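PDB 5Z7R: short-chain-enoyl-CoA hydratase from Clostridium acetobutylicum, which catalyses the reversible hydration of crotonyl-CoA in butanoate metabolism and accepts hexenoyl-CoA but not longer-chain analogues. Local coordinates for residues Ile101-Asn105 against Leu188-Ala192. Sequence-based numbering, arbitrary orientation.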
ATOM      1  N   ILE A 101      -7.617  -7.728 -25.832  1.00 29.96           N
ATOM      2  CA  ILE A 101      -8.961  -8.190 -25.703  1.00 28.88           C
ATOM      3  C   ILE A 101      -8.887  -9.694 -25.786  1.00 29.44           C
ATOM      4  O   ILE A 101      -8.363 -10.241 -26.779  1.00 33.76           O
ATOM      5  CB  ILE A 101      -9.829  -7.633 -26.871  1.00 30.22           C
ATOM      6  CG1 ILE A 101      -9.908  -6.110 -26.818  1.00 32.38           C
ATOM      7  CG2 ILE A 101     -11.260  -8.170 -26.859  1.00 30.99           C
ATOM      8  CD1 ILE A 101      -9.997  -5.478 -28.193  1.00 32.50           C
ATOM      9  N   ALA A 102      -9.394 -10.362 -24.764  1.00 26.15           N
ATOM     10  CA  ALA A 102      -9.612 -11.789 -24.821  1.00 26.69           C
ATOM     11  C   ALA A 102     -10.984 -12.113 -25.458  1.00 31.51           C
ATOM     12  O   ALA A 102     -12.049 -11.767 -24.893  1.00 31.44           O
ATOM     13  CB  ALA A 102      -9.560 -12.377 -23.447  1.00 24.55           C
ATOM     14  N   ALA A 103     -10.968 -12.779 -26.613  1.00 30.12           N
ATOM     15  CA  ALA A 103     -12.190 -13.311 -27.177  1.00 30.65           C
ATOM     16  C   ALA A 103     -12.328 -14.740 -26.726  1.00 30.25           C
ATOM     17  O   ALA A 103     -11.782 -15.668 -27.307  1.00 31.35           O
ATOM     18  CB  ALA A 103     -12.186 -13.204 -28.685  1.00 32.35           C
ATOM     19  N   VAL A 104     -13.061 -14.923 -25.650  1.00 31.90           N
ATOM     20  CA  VAL A 104     -13.114 -16.225 -25.038  1.00 33.54           C
ATOM     21  C   VAL A 104     -14.175 -16.962 -25.801  1.00 36.53           C
ATOM     22  O   VAL A 104     -15.379 -16.676 -25.682  1.00 41.92           O
ATOM     23  CB  VAL A 104     -13.431 -16.137 -23.532  1.00 32.15           C
ATOM     24  CG1 VAL A 104     -13.509 -17.514 -22.887  1.00 31.52           C
ATOM     25  CG2 VAL A 104     -12.381 -15.289 -22.850  1.00 32.20           C
ATOM     26  N   ASN A 105     -13.707 -17.901 -26.604  1.00 35.74           N
ATOM     27  CA  ASN A 105     -14.560 -18.614 -27.544  1.00 34.62           C
ATOM     28  C   ASN A 105     -15.008 -19.949 -27.020  1.00 32.15           C
ATOM     29  O   ASN A 105     -15.693 -20.678 -27.699  1.00 30.43           O
ATOM     30  CB  ASN A 105     -13.841 -18.806 -28.884  1.00 36.44           C
ATOM     31  CG  ASN A 105     -12.580 -19.650 -28.750  1.00 36.32           C
ATOM     32  OD1 ASN A 105     -12.605 -20.875 -28.968  1.00 37.47           O
ATOM     33  ND2 ASN A 105     -11.485 -19.006 -28.347  1.00 30.74           N
ATOM     34  N   LEU A 188     -18.620 -13.436 -32.071  1.00 33.09           N
ATOM     35  CA  LEU A 188     -17.435 -13.144 -31.211  1.00 35.05           C
ATOM     36  C   LEU A 188     -16.301 -12.280 -31.817  1.00 37.81           C
ATOM     37  O   LEU A 188     -15.974 -11.196 -31.318  1.00 39.00           O
ATOM     38  CB  LEU A 188     -16.859 -14.451 -30.680  1.00 33.43           C
ATOM     39  CG  LEU A 188     -15.700 -14.356 -29.676  1.00 32.61           C
ATOM     40  CD1 LEU A 188     -15.937 -13.202 -28.716  1.00 35.99           C
ATOM     41  CD2 LEU A 188     -15.564 -15.640 -28.892  1.00 30.29           C
ATOM     42  N   MET A 189     -15.701 -12.745 -32.897  1.00 39.03           N
ATOM     43  CA  MET A 189     -14.577 -12.028 -33.472  1.00 38.39           C
ATOM     44  C   MET A 189     -14.978 -10.695 -34.068  1.00 41.05           C
ATOM     45  O   MET A 189     -14.180  -9.749 -34.038  1.00 41.01           O
ATOM     46  CB  MET A 189     -13.871 -12.894 -34.511  1.00 39.95           C
ATOM     47  CG  MET A 189     -13.063 -14.032 -33.887  1.00 42.81           C
ATOM     48  SD  MET A 189     -11.608 -13.517 -32.893  1.00 44.89           S
ATOM     49  CE  MET A 189     -10.925 -12.189 -33.899  1.00 43.60           C
ATOM     50  N   ASN A 190     -16.183 -10.602 -34.630  1.00 40.56           N
ATOM     51  CA  ASN A 190     -16.652  -9.298 -35.109  1.00 42.72           C
ATOM     52  C   ASN A 190     -16.760  -8.398 -33.914  1.00 39.31           C
ATOM     53  O   ASN A 190     -16.320  -7.241 -33.985  1.00 41.39           O
ATOM     54  CB  ASN A 190     -18.027  -9.320 -35.833  1.00 44.63           C
ATOM     55  CG  ASN A 190     -17.960  -9.899 -37.235  1.00 46.12           C
ATOM     56  OD1 ASN A 190     -16.924  -9.840 -37.913  1.00 43.79           O
ATOM     57  ND2 ASN A 190     -19.076 -10.480 -37.679  1.00 47.72           N
ATOM     58  N   THR A 191     -17.340  -8.895 -32.818  1.00 33.25           N
ATOM     59  CA  THR A 191     -17.472  -8.013 -31.652  1.00 37.12           C
ATOM     60  C   THR A 191     -16.079  -7.512 -31.174  1.00 35.15           C
ATOM     61  O   THR A 191     -15.867  -6.296 -31.080  1.00 31.77           O
ATOM     62  CB  THR A 191     -18.260  -8.650 -30.501  1.00 39.14           C
ATOM     63  OG1 THR A 191     -19.510  -9.117 -31.001  1.00 43.22           O
ATOM     64  CG2 THR A 191     -18.530  -7.627 -29.410  1.00 38.12           C
ATOM     65  N   ALA A 192     -15.150  -8.447 -30.921  1.00 32.81           N
ATOM     66  CA  ALA A 192     -13.746  -8.121 -30.609  1.00 31.80           C
ATOM     67  C   ALA A 192     -13.127  -7.110 -31.558  1.00 33.51           C
ATOM     68  O   ALA A 192     -12.494  -6.137 -31.107  1.00 30.47           O
ATOM     69  CB  ALA A 192     -12.919  -9.368 -30.620  1.00 31.67           C
TER
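L188, in the first turn of helix 188-201, reaches across to strand 100-104 and spreads its two methyl branches along the end of the strand and the residue after it. CD1 lies 3.8 Å from CB of A103, while CD2 packs where the strand runs out into a loop, 3.4 Å from the carbonyl O of V104 and 3.6 Å from CB of N105. An extended first torsion, with CG anti to the backbone N (chi1 -175°), carries this fork out from the helix. Branched leucine suits the place because one side chain can serve three successive residues.

Away from this tight end the fit is looser. A103 and A192 are small enough to let helix and strand approach, yet their CB methyls lie 4.4 Å apart. I101, branched and buried, bridges strand and helix: its CD1 reaches O of A192 at 3.9 Å and it also packs on I195 and A196. M189 lies at the partly exposed margin, where its flexible chain folds back to bring SD 4.3 Å from CB of A103.

No hydrogen bond crosses this apolar interface. Segment 188-192 runs nearly antiparallel to strand residues 101-104 (167°) against one face of the crotonase-fold sheet, where strand 100-104 lies between strands 51-56 and 121-125; I53 of the former meets A103, M189 and A192, and I123 and S125 of the latter meet L188.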